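Ricin B lectin (Clostridium thermocellum, PDB 3VSF) is an exo-beta-1,3-galactanase, a family 43 enzyme that probably releases galactose from galactan chain ends, and carries a beta-trefoil lectin module that binds beta-D-galactose. Local coordinates at residues V174-L179 and S201-N206; R164-M169 and K219-L224; N116-K121 and S184-V189; M133-E138 and R147-Y152; L84-Y89 and E102-N107. All blocks are in the same frame, centred on the assembly; numbering follows the deposited sequence.

Contact 1. Residues V174-L179 and S201-N206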
# COMPACT_ATOMS: atom_id res chain seq x y z
N VAL A 174 16.65 -14.04 29.13
CA VAL A 174 16.36 -14.88 27.96
C VAL A 174 17.41 -14.69 26.87
O VAL A 174 17.89 -13.58 26.65
CB VAL A 174 14.96 -14.58 27.39
CG1 VAL A 174 14.90 -13.16 26.83
CG2 VAL A 174 14.59 -15.59 26.32
N MET A 175 17.76 -15.78 26.20
CA MET A 175 18.78 -15.74 25.16
C MET A 175 18.16 -16.02 23.79
O MET A 175 17.42 -16.99 23.62
CB MET A 175 19.89 -16.75 25.45
CG MET A 175 20.63 -16.50 26.76
SD MET A 175 21.64 -15.01 26.72
CE MET A 175 22.90 -15.48 25.54
N ASP A 176 18.47 -15.16 22.82
CA ASP A 176 17.95 -15.31 21.47
C ASP A 176 19.07 -15.34 20.44
O ASP A 176 19.55 -14.30 19.99
CB ASP A 176 16.97 -14.17 21.15
CG ASP A 176 16.15 -14.45 19.91
OD1 ASP A 176 15.58 -13.49 19.35
OD2 ASP A 176 16.08 -15.62 19.48
N HIS A 177 19.49 -16.56 20.09
CA HIS A 177 20.55 -16.76 19.10
C HIS A 177 21.89 -16.17 19.52
O HIS A 177 22.45 -15.31 18.84
CB HIS A 177 20.13 -16.21 17.73
CG HIS A 177 19.08 -17.03 17.05
ND1 HIS A 177 19.39 -18.06 16.19
CD2 HIS A 177 17.73 -16.98 17.11
CE1 HIS A 177 18.27 -18.61 15.74
NE2 HIS A 177 17.25 -17.97 16.29
N GLY A 178 22.41 -16.63 20.66
CA GLY A 178 23.74 -16.26 21.10
C GLY A 178 23.81 -15.08 22.04
O GLY A 178 24.73 -14.98 22.86
N LEU A 179 22.84 -14.17 21.94
CA LEU A 179 22.86 -12.96 22.76
C LEU A 179 21.66 -12.87 23.70
O LEU A 179 20.62 -13.49 23.46
CB LEU A 179 22.92 -11.71 21.87
CG LEU A 179 24.17 -11.56 21.01
CD1 LEU A 179 24.08 -10.30 20.15
CD2 LEU A 179 25.42 -11.53 21.88
N SER A 201 8.18 -5.99 16.39
CA SER A 201 9.42 -6.22 15.65
C SER A 201 9.66 -7.71 15.41
O SER A 201 9.10 -8.56 16.10
CB SER A 201 10.61 -5.61 16.39
OG SER A 201 10.80 -6.23 17.65
N ALA A 202 10.49 -8.01 14.42
CA ALA A 202 10.81 -9.39 14.08
C ALA A 202 11.89 -9.96 14.99
O ALA A 202 13.00 -9.44 15.06
CB ALA A 202 11.24 -9.49 12.62
N ALA A 203 11.55 -11.03 15.70
CA ALA A 203 12.49 -11.68 16.61
C ALA A 203 12.81 -13.10 16.15
O ALA A 203 12.25 -13.59 15.17
CB ALA A 203 11.93 -11.70 18.02
N ASN A 204 13.71 -13.76 16.87
CA ASN A 204 14.09 -15.14 16.57
C ASN A 204 14.56 -15.30 15.13
O ASN A 204 14.07 -16.17 14.40
CB ASN A 204 12.92 -16.08 16.86
CG ASN A 204 13.35 -17.53 16.94
OD1 ASN A 204 14.37 -17.93 16.37
ND2 ASN A 204 12.57 -18.34 17.65
N GLU A 205 15.51 -14.46 14.72
CA GLU A 205 16.04 -14.49 13.36
C GLU A 205 14.97 -14.16 12.32
O GLU A 205 14.85 -14.85 11.30
CB GLU A 205 16.67 -15.86 13.05
CG GLU A 205 18.09 -16.01 13.56
CD GLU A 205 19.05 -15.04 12.91
OE1 GLU A 205 19.61 -14.19 13.63
OE2 GLU A 205 19.25 -15.13 11.68
N ASN A 206 14.21 -13.10 12.57
CA ASN A 206 13.16 -12.65 11.66
C ASN A 206 12.13 -13.74 11.35
O ASN A 206 11.33 -13.59 10.42
CB ASN A 206 13.77 -12.12 10.36
CG ASN A 206 14.73 -10.96 10.60
OD1 ASN A 206 14.66 -10.28 11.62
ND2 ASN A 206 15.63 -10.74 9.64
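Asn204 meets two successive residues of the opposing turn, Asp176 and His177. Its CG stands anti to its own backbone N (chi1 -164°), which sends the amide towards that turn. CB comes first, 4.1 Å from Asp176 OD2. CG follows, 4.0 Å from His177 NE2, and at the tip OD1 accepts a hydrogen bond from that NE2 at 2.9 Å. The oxygen lies in the plane of the imidazole, whereas the donor is tilted 31° from the carbonyl plane; ring and amide are turned 60° against each other. The other branch, ND2, leads away to a weak hydrogen bond with Asp208.

A second bond secures the base of the same residue: Asn204 N donates to Asp176 OD1 over 3.1 Å, using the syn lone pair of an oxygen that also takes the N-H of Met183. Glu205 adds a CH-pi contact, its CG sitting 3.4 Å from the centroid of the His177 ring, over the face.

The arrangement docks a tight two-stranded turn, 175-176 with 179-180, onto the end of strand 197-203, where the chain leaves the sheet before returning as strand 208-214.

Contact 2. Residues R164-M169 and K219-L224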
# COMPACT_ATOMS: atom_id res chain seq x y z
N ARG A 164 18.53 5.14 24.36
CA ARG A 164 19.35 3.94 24.43
C ARG A 164 18.94 2.92 23.37
O ARG A 164 17.87 3.02 22.77
CB ARG A 164 19.23 3.30 25.81
CG ARG A 164 17.80 3.08 26.24
CD ARG A 164 17.61 1.75 26.96
NE ARG A 164 16.21 1.49 27.24
CZ ARG A 164 15.74 0.34 27.72
NH1 ARG A 164 16.57 -0.66 27.97
NH2 ARG A 164 14.44 0.20 27.95
N SER A 165 19.81 1.94 23.15
CA SER A 165 19.50 0.82 22.27
C SER A 165 19.58 -0.47 23.08
O SER A 165 20.42 -0.59 23.97
CB SER A 165 20.46 0.78 21.09
OG SER A 165 21.81 0.66 21.52
N PHE A 166 18.72 -1.43 22.76
CA PHE A 166 18.62 -2.64 23.57
C PHE A 166 17.82 -3.73 22.89
O PHE A 166 16.99 -3.45 22.02
CB PHE A 166 17.97 -2.31 24.91
CG PHE A 166 16.53 -1.89 24.79
CD1 PHE A 166 15.51 -2.80 25.06
CD2 PHE A 166 16.19 -0.61 24.39
CE1 PHE A 166 14.18 -2.42 24.94
CE2 PHE A 166 14.87 -0.23 24.27
CZ PHE A 166 13.86 -1.14 24.55
N ARG A 167 18.06 -4.97 23.29
CA ARG A 167 17.23 -6.09 22.87
C ARG A 167 16.16 -6.32 23.92
O ARG A 167 16.47 -6.60 25.08
CB ARG A 167 18.09 -7.34 22.68
CG ARG A 167 19.15 -7.21 21.60
CD ARG A 167 20.25 -8.24 21.76
NE ARG A 167 19.81 -9.59 21.44
CZ ARG A 167 20.04 -10.20 20.28
NH1 ARG A 167 20.71 -9.57 19.32
NH2 ARG A 167 19.61 -11.43 20.07
N PRO A 168 14.89 -6.20 23.52
CA PRO A 168 13.75 -6.31 24.45
C PRO A 168 13.91 -7.48 25.41
O PRO A 168 14.41 -8.54 25.02
CB PRO A 168 12.57 -6.56 23.51
CG PRO A 168 12.95 -5.84 22.26
CD PRO A 168 14.44 -5.99 22.13
N MET A 169 13.49 -7.29 26.66
CA MET A 169 13.54 -8.33 27.67
C MET A 169 14.97 -8.79 27.92
O MET A 169 15.24 -9.99 28.01
CB MET A 169 12.67 -9.53 27.25
CG MET A 169 11.43 -9.16 26.46
SD MET A 169 10.14 -8.35 27.43
CE MET A 169 9.59 -9.71 28.46
N LYS A 219 8.22 4.89 26.33
CA LYS A 219 9.67 4.86 26.17
C LYS A 219 10.30 3.53 26.58
O LYS A 219 11.48 3.28 26.33
CB LYS A 219 10.32 6.01 26.94
CG LYS A 219 10.09 7.38 26.30
CD LYS A 219 10.52 8.50 27.23
CE LYS A 219 9.61 8.58 28.46
NZ LYS A 219 9.95 9.73 29.34
N ASN A 220 9.51 2.67 27.22
CA ASN A 220 10.00 1.38 27.69
C ASN A 220 9.04 0.23 27.38
O ASN A 220 7.89 0.46 27.02
CB ASN A 220 10.29 1.43 29.19
CG ASN A 220 11.31 2.49 29.55
OD1 ASN A 220 12.25 2.75 28.80
ND2 ASN A 220 11.13 3.11 30.71
N ILE A 221 9.53 -1.00 27.52
CA ILE A 221 8.71 -2.18 27.26
C ILE A 221 8.17 -2.78 28.56
O ILE A 221 8.94 -3.17 29.44
CB ILE A 221 9.50 -3.25 26.48
CG1 ILE A 221 9.84 -2.75 25.08
CG2 ILE A 221 8.70 -4.55 26.41
CD1 ILE A 221 10.57 -3.76 24.22
N ALA A 222 6.85 -2.84 28.66
CA ALA A 222 6.20 -3.35 29.87
C ALA A 222 6.08 -4.87 29.88
O ALA A 222 6.30 -5.51 30.91
CB ALA A 222 4.83 -2.70 30.04
N SER A 223 5.73 -5.45 28.74
CA SER A 223 5.56 -6.89 28.65
C SER A 223 5.55 -7.39 27.20
O SER A 223 5.51 -6.59 26.26
CB SER A 223 4.26 -7.32 29.34
OG SER A 223 3.13 -6.77 28.70
N LEU A 224 5.58 -8.71 27.04
CA LEU A 224 5.48 -9.33 25.73
C LEU A 224 4.03 -9.70 25.48
O LEU A 224 3.56 -10.75 25.93
CB LEU A 224 6.38 -10.56 25.65
CG LEU A 224 6.56 -11.26 24.30
CD1 LEU A 224 5.43 -12.23 24.01
CD2 LEU A 224 6.71 -10.24 23.18
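Arg164 supplies the one polar approach, a close one of undecided kind, with NH2 3.5 Å from the atom modelled as Asn220 OD1. Better defined is the way the guanidinium lies over one face of the Phe166 ring, with Arg164 CZ 3.5 Å above the ring plane and displaced towards its rim.

The weight of the contact falls on Ile221. Its CG1 stands beside the backbone N (chi1 -66°) and the chain runs on extended, which sets CD1 against both Pro168 CB, at 3.5 Å, and the edge of the Phe166 ring at CE1, 3.9 Å away. The other branch, CG2, faces Met169 SD at 4.2 Å, the two side chains crossing at about a right angle. Met169 is bent at chi2 and chi3, and its CE ends 4.4 Å from Leu224 CB.

Tyr212 of strand 208-214 backs Pro168, Ile221 and Leu224. Strands 161-166 and 221-228 are the last of two successive propeller blades. Here the end of the first, with the loop that follows it, meets the start of the second, and the join is mainly apolar, made by Ile221 with Pro168, Phe166 and Met169, with no clear directional bond.

Contact 3. Residues N116-K121 and S184-V189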
# COMPACT_ATOMS: atom_id res chain seq x y z
N ASN A 116 23.73 1.45 11.82
CA ASN A 116 22.61 1.37 10.88
C ASN A 116 21.29 1.61 11.59
O ASN A 116 20.96 0.94 12.56
CB ASN A 116 22.57 -0.00 10.20
CG ASN A 116 23.84 -0.31 9.43
OD1 ASN A 116 24.47 -1.35 9.64
ND2 ASN A 116 24.23 0.59 8.53
N ILE A 117 20.53 2.59 11.10
CA ILE A 117 19.18 2.82 11.62
C ILE A 117 18.17 2.81 10.49
O ILE A 117 18.31 3.52 9.50
CB ILE A 117 19.08 4.15 12.39
CG1 ILE A 117 19.64 3.98 13.80
CG2 ILE A 117 17.64 4.61 12.46
CD1 ILE A 117 19.24 5.08 14.75
N GLU A 118 17.14 1.98 10.63
CA GLU A 118 16.13 1.83 9.59
C GLU A 118 14.74 1.62 10.17
O GLU A 118 14.59 1.13 11.29
CB GLU A 118 16.51 0.69 8.65
CG GLU A 118 16.73 -0.65 9.33
CD GLU A 118 17.43 -1.65 8.43
OE1 GLU A 118 17.14 -2.87 8.54
OE2 GLU A 118 18.28 -1.23 7.61
N ARG A 119 13.73 2.00 9.39
CA ARG A 119 12.34 1.89 9.81
C ARG A 119 12.04 2.63 11.12
O ARG A 119 11.53 2.03 12.07
CB ARG A 119 11.92 0.42 9.93
CG ARG A 119 12.08 -0.35 8.63
CD ARG A 119 11.47 -1.74 8.72
NE ARG A 119 11.47 -2.40 7.42
CZ ARG A 119 10.58 -2.17 6.47
NH1 ARG A 119 9.61 -1.29 6.67
NH2 ARG A 119 10.65 -2.81 5.31
N PRO A 120 12.36 3.93 11.16
CA PRO A 120 12.05 4.75 12.34
C PRO A 120 10.58 5.15 12.35
O PRO A 120 10.07 5.65 11.35
CB PRO A 120 12.93 5.98 12.14
CG PRO A 120 13.05 6.11 10.66
CD PRO A 120 13.06 4.70 10.12
N LYS A 121 9.91 4.94 13.48
CA LYS A 121 8.50 5.29 13.61
C LYS A 121 8.30 6.24 14.80
O LYS A 121 9.03 6.18 15.78
CB LYS A 121 7.65 4.04 13.79
CG LYS A 121 7.81 3.01 12.67
CD LYS A 121 7.44 3.60 11.32
CE LYS A 121 7.60 2.58 10.21
NZ LYS A 121 9.01 2.12 10.07
N SER A 184 15.51 -7.94 17.51
CA SER A 184 14.56 -6.93 17.07
C SER A 184 15.05 -6.19 15.84
O SER A 184 15.87 -5.27 15.95
CB SER A 184 14.28 -5.94 18.21
OG SER A 184 13.44 -4.89 17.77
N ARG A 185 14.56 -6.59 14.67
CA ARG A 185 14.94 -5.94 13.42
C ARG A 185 13.82 -5.05 12.89
O ARG A 185 13.51 -4.02 13.49
CB ARG A 185 15.36 -6.98 12.37
CG ARG A 185 16.63 -7.72 12.73
CD ARG A 185 17.31 -8.30 11.49
NE ARG A 185 18.66 -8.77 11.78
CZ ARG A 185 18.98 -10.04 11.97
NH1 ARG A 185 18.05 -10.98 11.90
NH2 ARG A 185 20.24 -10.38 12.22
N ASP A 186 13.22 -5.43 11.77
CA ASP A 186 12.11 -4.67 11.20
C ASP A 186 11.04 -4.45 12.25
O ASP A 186 10.57 -5.39 12.88
CB ASP A 186 11.53 -5.39 9.98
CG ASP A 186 12.46 -5.35 8.78
OD1 ASP A 186 13.69 -5.21 8.98
OD2 ASP A 186 11.97 -5.46 7.64
N CYS A 187 10.65 -3.19 12.44
CA CYS A 187 9.75 -2.83 13.53
C CYS A 187 8.67 -1.84 13.12
O CYS A 187 8.64 -1.37 11.98
CB CYS A 187 10.55 -2.25 14.69
SG CYS A 187 11.40 -0.71 14.28
N ASN A 188 7.78 -1.52 14.06
CA ASN A 188 6.73 -0.54 13.85
C ASN A 188 5.99 -0.26 15.16
O ASN A 188 6.02 -1.08 16.08
CB ASN A 188 5.74 -1.03 12.79
CG ASN A 188 5.13 0.11 11.99
OD1 ASN A 188 4.98 1.22 12.50
ND2 ASN A 188 4.78 -0.16 10.74
N VAL A 189 5.34 0.90 15.24
CA VAL A 189 4.64 1.29 16.46
C VAL A 189 3.14 1.41 16.25
O VAL A 189 2.67 1.63 15.12
CB VAL A 189 5.18 2.62 17.02
CG1 VAL A 189 6.65 2.49 17.38
CG2 VAL A 189 4.96 3.74 16.01
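Strand segments 116-121 and 187-189 run almost parallel, 9° apart in direction and 6.7 Å between axes at their closest, a spacing too wide for a shared sheet and bridged instead by side chains. Arg119 and Asp186 provide the charged link. The arginine is extended from CG to NE, and NE forms a salt bridge with Asp186 OD2 at 3.1 Å. The bond within it is weak, with an angle of 124° at the hydrogen. The carboxylate approaches the guanidinium obliquely, their planes 47° apart, and NE alone makes the bond. CD of Arg119 runs alongside the carboxylate carbon, while NH1 reaches away to a weak hydrogen bond with Pro289 O.

Further along, Lys121 folds over the neighbouring strand. Its CB packs on Val189 CG2 at 3.5 Å, and its CG passes 3.4 Å from Asn188 OD1. Bends at chi2 and chi4 take the chain obliquely across the Asn188 amide, and NZ on to a hydrogen bond with Gly60 O. Asn188 is itself held at both ends: OD1 accepts from Val189 N at 2.8 Å, in the carbonyl plane, and ND2 donates to Pro237 O. Between these two centres Cys187 SG lies 3.5 Å from Arg119 O.

These are the first strands of two consecutive blades, which in family 43 propellers line the central axis. The contact mixes a salt bridge and an amide with the packing of Lys121 on Val189. Its donor ends reach backbone carbonyls, whereas Asp186 is met by Arg119, giving a buried seam of mixed character.

Contact 4. Residues M133-E138 and R147-Y152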
# COMPACT_ATOMS: atom_id res chain seq x y z
N MET A 133 9.93 8.11 19.80
CA MET A 133 10.38 7.56 18.52
C MET A 133 11.12 6.24 18.68
O MET A 133 12.06 6.13 19.47
CB MET A 133 11.27 8.57 17.79
CG MET A 133 12.02 8.00 16.60
SD MET A 133 13.02 9.23 15.75
CE MET A 133 14.00 8.18 14.68
N TRP A 134 10.70 5.23 17.93
CA TRP A 134 11.35 3.93 17.93
C TRP A 134 12.01 3.65 16.59
O TRP A 134 11.72 4.32 15.60
CB TRP A 134 10.35 2.83 18.27
CG TRP A 134 9.87 2.88 19.68
CD1 TRP A 134 8.95 3.74 20.21
CD2 TRP A 134 10.29 2.03 20.76
NE1 TRP A 134 8.77 3.48 21.55
CE2 TRP A 134 9.58 2.44 21.91
CE3 TRP A 134 11.19 0.97 20.87
CZ2 TRP A 134 9.74 1.82 23.15
CZ3 TRP A 134 11.35 0.35 22.09
CH2 TRP A 134 10.63 0.78 23.22
N MET A 135 12.90 2.66 16.56
CA MET A 135 13.63 2.34 15.33
C MET A 135 14.41 1.03 15.46
O MET A 135 14.31 0.33 16.46
CB MET A 135 14.59 3.48 14.98
CG MET A 135 15.77 3.61 15.93
SD MET A 135 16.19 5.33 16.30
CE MET A 135 14.79 5.81 17.31
N HIS A 136 15.17 0.71 14.42
CA HIS A 136 15.99 -0.49 14.39
C HIS A 136 17.47 -0.10 14.35
O HIS A 136 17.88 0.69 13.50
CB HIS A 136 15.64 -1.35 13.18
CG HIS A 136 16.49 -2.58 13.04
ND1 HIS A 136 16.68 -3.21 11.83
CD2 HIS A 136 17.19 -3.29 13.95
CE1 HIS A 136 17.46 -4.26 12.00
NE2 HIS A 136 17.79 -4.33 13.27
N TRP A 137 18.25 -0.65 15.27
CA TRP A 137 19.66 -0.29 15.37
C TRP A 137 20.59 -1.45 15.03
O TRP A 137 20.34 -2.60 15.42
CB TRP A 137 19.98 0.23 16.78
CG TRP A 137 21.34 0.85 16.91
CD1 TRP A 137 21.66 2.16 16.74
CD2 TRP A 137 22.56 0.18 17.24
NE1 TRP A 137 23.01 2.35 16.94
CE2 TRP A 137 23.58 1.15 17.25
CE3 TRP A 137 22.89 -1.15 17.52
CZ2 TRP A 137 24.91 0.83 17.53
CZ3 TRP A 137 24.21 -1.46 17.81
CH2 TRP A 137 25.20 -0.48 17.81
N GLU A 138 21.67 -1.15 14.31
CA GLU A 138 22.67 -2.15 13.96
C GLU A 138 24.08 -1.56 14.04
O GLU A 138 24.25 -0.34 14.09
CB GLU A 138 22.41 -2.72 12.56
CG GLU A 138 21.18 -3.61 12.48
CD GLU A 138 21.30 -4.87 13.31
OE1 GLU A 138 20.29 -5.59 13.45
OE2 GLU A 138 22.41 -5.15 13.82
N ARG A 147 18.73 -5.01 17.77
CA ARG A 147 18.17 -4.29 18.91
C ARG A 147 17.31 -3.11 18.48
O ARG A 147 17.46 -2.59 17.38
CB ARG A 147 19.30 -3.81 19.83
CG ARG A 147 20.27 -2.86 19.16
CD ARG A 147 21.30 -2.31 20.14
NE ARG A 147 22.24 -3.32 20.59
CZ ARG A 147 23.43 -3.05 21.11
NH1 ARG A 147 23.83 -1.78 21.25
NH2 ARG A 147 24.24 -4.03 21.50
N ALA A 148 16.40 -2.71 19.36
CA ALA A 148 15.57 -1.54 19.12
C ALA A 148 16.21 -0.31 19.76
O ALA A 148 17.02 -0.43 20.67
CB ALA A 148 14.17 -1.76 19.68
N ALA A 149 15.84 0.87 19.27
CA ALA A 149 16.35 2.12 19.82
C ALA A 149 15.20 3.08 20.09
O ALA A 149 14.16 3.01 19.44
CB ALA A 149 17.36 2.74 18.87
N VAL A 150 15.39 3.97 21.06
CA VAL A 150 14.33 4.88 21.46
C VAL A 150 14.81 6.33 21.56
O VAL A 150 15.98 6.58 21.86
CB VAL A 150 13.72 4.47 22.82
CG1 VAL A 150 12.47 5.28 23.11
CG2 VAL A 150 13.40 2.98 22.82
N ALA A 151 13.91 7.26 21.30
CA ALA A 151 14.18 8.69 21.44
C ALA A 151 12.87 9.41 21.72
O ALA A 151 11.80 8.79 21.69
CB ALA A 151 14.84 9.23 20.19
N TYR A 152 12.94 10.71 21.98
CA TYR A 152 11.73 11.48 22.23
C TYR A 152 11.96 12.99 22.19
O TYR A 152 13.10 13.45 22.25
CB TYR A 152 11.09 11.08 23.56
CG TYR A 152 11.87 11.52 24.78
CD1 TYR A 152 11.45 12.60 25.55
CD2 TYR A 152 13.02 10.85 25.17
CE1 TYR A 152 12.15 13.00 26.66
CE2 TYR A 152 13.73 11.24 26.28
CZ TYR A 152 13.30 12.32 27.03
OH TYR A 152 14.01 12.71 28.13
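Met133 and Ala151 open a ladder of backbone hydrogen bonds that makes strands 131-138 and 147-153 an antiparallel hairpin. Met133 N donates to Ala151 O at 2.7 Å and Ala151 N returns the bond. The Met135-Ala149 pair is looser: Ala149 N reaches Met135 O at 3.2 Å, while the reverse bond is weak. Trp137 N then donates to Arg147 O over 3.0 Å. Between these pairs CA-H...O contacts fill in, as from Trp134 CA to Ala149 O.

Aromatic contacts divide between the two faces of the sheet. On the face of Trp134 and His136, Val150 lays CG2 over the six-membered ring of Trp134, 3.4 Å from its centroid, a CH-pi contact in which both side chains point the same way. On the other, Trp137 and Arg147 run side by side. The arginine bends at chi3, and its guanidinium lies only 16° from parallel with the indole, Trp137 CZ3 lying 3.3 Å above the guanidinium plane of Arg147.

Apolar packing completes that second face: Ala149 CB touches Met135 CG at 3.5 Å.

The hairpin forms the middle of a four-stranded blade, with 116-124 flanking one edge and 161-166 the other. Phe199 of the following blade meets the Trp134 ring, and Arg147 NH1 is bonded to Ser165 OG.

Contact 5. Residues L84-Y89 and E102-N107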
# COMPACT_ATOMS: atom_id res chain seq x y z
N LEU A 84 22.81 8.46 8.54
CA LEU A 84 23.16 9.87 8.48
C LEU A 84 22.21 10.71 9.33
O LEU A 84 22.64 11.45 10.21
CB LEU A 84 23.15 10.37 7.03
CG LEU A 84 23.86 11.69 6.70
CD1 LEU A 84 23.93 11.89 5.20
CD2 LEU A 84 23.19 12.88 7.37
N GLY A 85 20.91 10.57 9.07
CA GLY A 85 19.91 11.32 9.81
C GLY A 85 18.50 10.81 9.60
O GLY A 85 18.21 10.14 8.61
N VAL A 86 17.62 11.13 10.54
CA VAL A 86 16.21 10.78 10.43
C VAL A 86 15.40 12.02 10.08
O VAL A 86 15.02 12.79 10.96
CB VAL A 86 15.67 10.16 11.73
CG1 VAL A 86 14.18 9.88 11.61
CG2 VAL A 86 16.43 8.88 12.06
N SER A 87 15.14 12.20 8.79
CA SER A 87 14.48 13.40 8.30
C SER A 87 13.03 13.50 8.76
O SER A 87 12.43 12.51 9.18
CB SER A 87 14.54 13.45 6.77
OG SER A 87 15.88 13.33 6.31
N CYS A 88 12.48 14.70 8.68
CA CYS A 88 11.09 14.95 9.06
C CYS A 88 10.45 15.96 8.12
O CYS A 88 10.93 17.08 7.98
CB CYS A 88 11.01 15.45 10.50
SG CYS A 88 9.35 15.95 11.01
N TYR A 89 9.36 15.55 7.48
CA TYR A 89 8.64 16.43 6.56
C TYR A 89 7.23 16.70 7.07
O TYR A 89 6.57 15.81 7.61
CB TYR A 89 8.61 15.82 5.16
CG TYR A 89 9.98 15.66 4.54
CD1 TYR A 89 10.76 14.54 4.81
CD2 TYR A 89 10.49 16.62 3.67
CE1 TYR A 89 12.01 14.39 4.24
CE2 TYR A 89 11.74 16.47 3.10
CZ TYR A 89 12.49 15.36 3.39
OH TYR A 89 13.74 15.21 2.82
N GLU A 102 16.61 17.27 10.49
CA GLU A 102 16.78 15.94 11.07
C GLU A 102 16.43 15.93 12.55
O GLU A 102 17.20 16.40 13.38
CB GLU A 102 18.21 15.45 10.86
CG GLU A 102 18.43 14.64 9.59
CD GLU A 102 18.22 15.45 8.33
OE1 GLU A 102 18.20 16.70 8.42
OE2 GLU A 102 18.06 14.85 7.25
N VAL A 103 15.26 15.38 12.87
CA VAL A 103 14.85 15.24 14.26
C VAL A 103 15.83 14.35 15.01
O VAL A 103 15.92 14.41 16.24
CB VAL A 103 13.43 14.65 14.37
CG1 VAL A 103 12.41 15.61 13.76
CG2 VAL A 103 13.36 13.29 13.70
N LEU A 104 16.55 13.52 14.27
CA LEU A 104 17.57 12.66 14.85
C LEU A 104 18.77 12.61 13.91
O LEU A 104 18.61 12.44 12.70
CB LEU A 104 17.03 11.25 15.09
CG LEU A 104 17.84 10.36 16.02
CD1 LEU A 104 17.80 10.90 17.44
CD2 LEU A 104 17.33 8.93 15.98
N SER A 105 19.97 12.75 14.46
CA SER A 105 21.18 12.76 13.66
C SER A 105 22.19 11.74 14.17
O SER A 105 22.04 11.20 15.27
CB SER A 105 21.81 14.15 13.65
OG SER A 105 23.02 14.17 12.91
N ARG A 106 23.22 11.48 13.37
CA ARG A 106 24.31 10.61 13.79
C ARG A 106 25.13 11.30 14.88
O ARG A 106 26.03 10.70 15.47
CB ARG A 106 25.21 10.26 12.60
CG ARG A 106 25.89 11.46 11.96
CD ARG A 106 26.70 11.05 10.74
NE ARG A 106 27.65 9.99 11.03
CZ ARG A 106 28.87 10.19 11.52
NH1 ARG A 106 29.29 11.42 11.76
NH2 ARG A 106 29.67 9.16 11.76
N ASN A 107 24.80 12.56 15.13
CA ASN A 107 25.47 13.34 16.17
C ASN A 107 24.68 13.32 17.48
O ASN A 107 25.20 13.70 18.53
CB ASN A 107 25.66 14.79 15.71
CG ASN A 107 26.46 14.89 14.42
OD1 ASN A 107 27.35 14.08 14.16
ND2 ASN A 107 26.14 15.89 13.61
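Gly85 and Ser105 face each other as an antiparallel non-hydrogen-bonded pair, as do Ser87 and Glu102, but the register slips by one residue between them, where the chain turns a corner at Val103 and Leu104. The bonds reflect this. Val86 N donates to Leu104 O at 2.7 Å and nearly straight (175°), whereas Val103 N reaches Val86 O only weakly. Beyond the corner, Arg106 N still bonds to Leu84 O at 3.2 Å.

On the face carrying Glu102, the carboxylate folds back along the partner strand. The first torsion (chi1 -91°) places CG 3.6 Å from the bare CA of Gly85, where there is no side chain to intervene. A bend at chi2 (65°) then turns the carboxylate towards Ser87, whose OG donates to Glu102 OE2 at 2.8 Å, although the position of that hydroxyl is less certain. The hydroxyls of Ser87 and Tyr76 share OE2, while Tyr99 OH takes OE1.

The two segments form the outer hairpin of a four-stranded antiparallel blade, the third and fourth strands of a sheet that begins at 61-66, in the manner of a beta-propeller.

On the opposite face Val86 and Leu104 lie side by side, CB to CB at 3.8 Å, and point the same way. At the corner, Val103 divides its branches: CG2 turns to Val86 CG1 at 4.1 Å, while CG1 packs on Cys88 CB at 3.6 Å. Cys88 in turn rests against Tyr71 and Tyr73 of strand 69-77.

How the contacts relate
Contacts 4 and 5 are hairpins inside two consecutive blades and rest mainly on backbone bonds, whereas contacts 2 and 3 join one blade to the next through side chains. Contact 4 touches contacts 2, 3 and 5, but not contact 1: its hairpin is flanked by strands from contacts 3 and 2, and Met133 CE meets Val86 and Leu104 of contact 5. Contacts 3, 4 and 5 are buried; contacts 1 and 2 are only partly so. Chemistry follows position. Between first strands, contact 3 is charged and polar in part; contact 2, at the last strand of one blade and the loop after it, is mainly apolar; contact 1, at a turn, uses hydrogen bonds and a histidine, and touches contact 3 through Ser201 and Ser184.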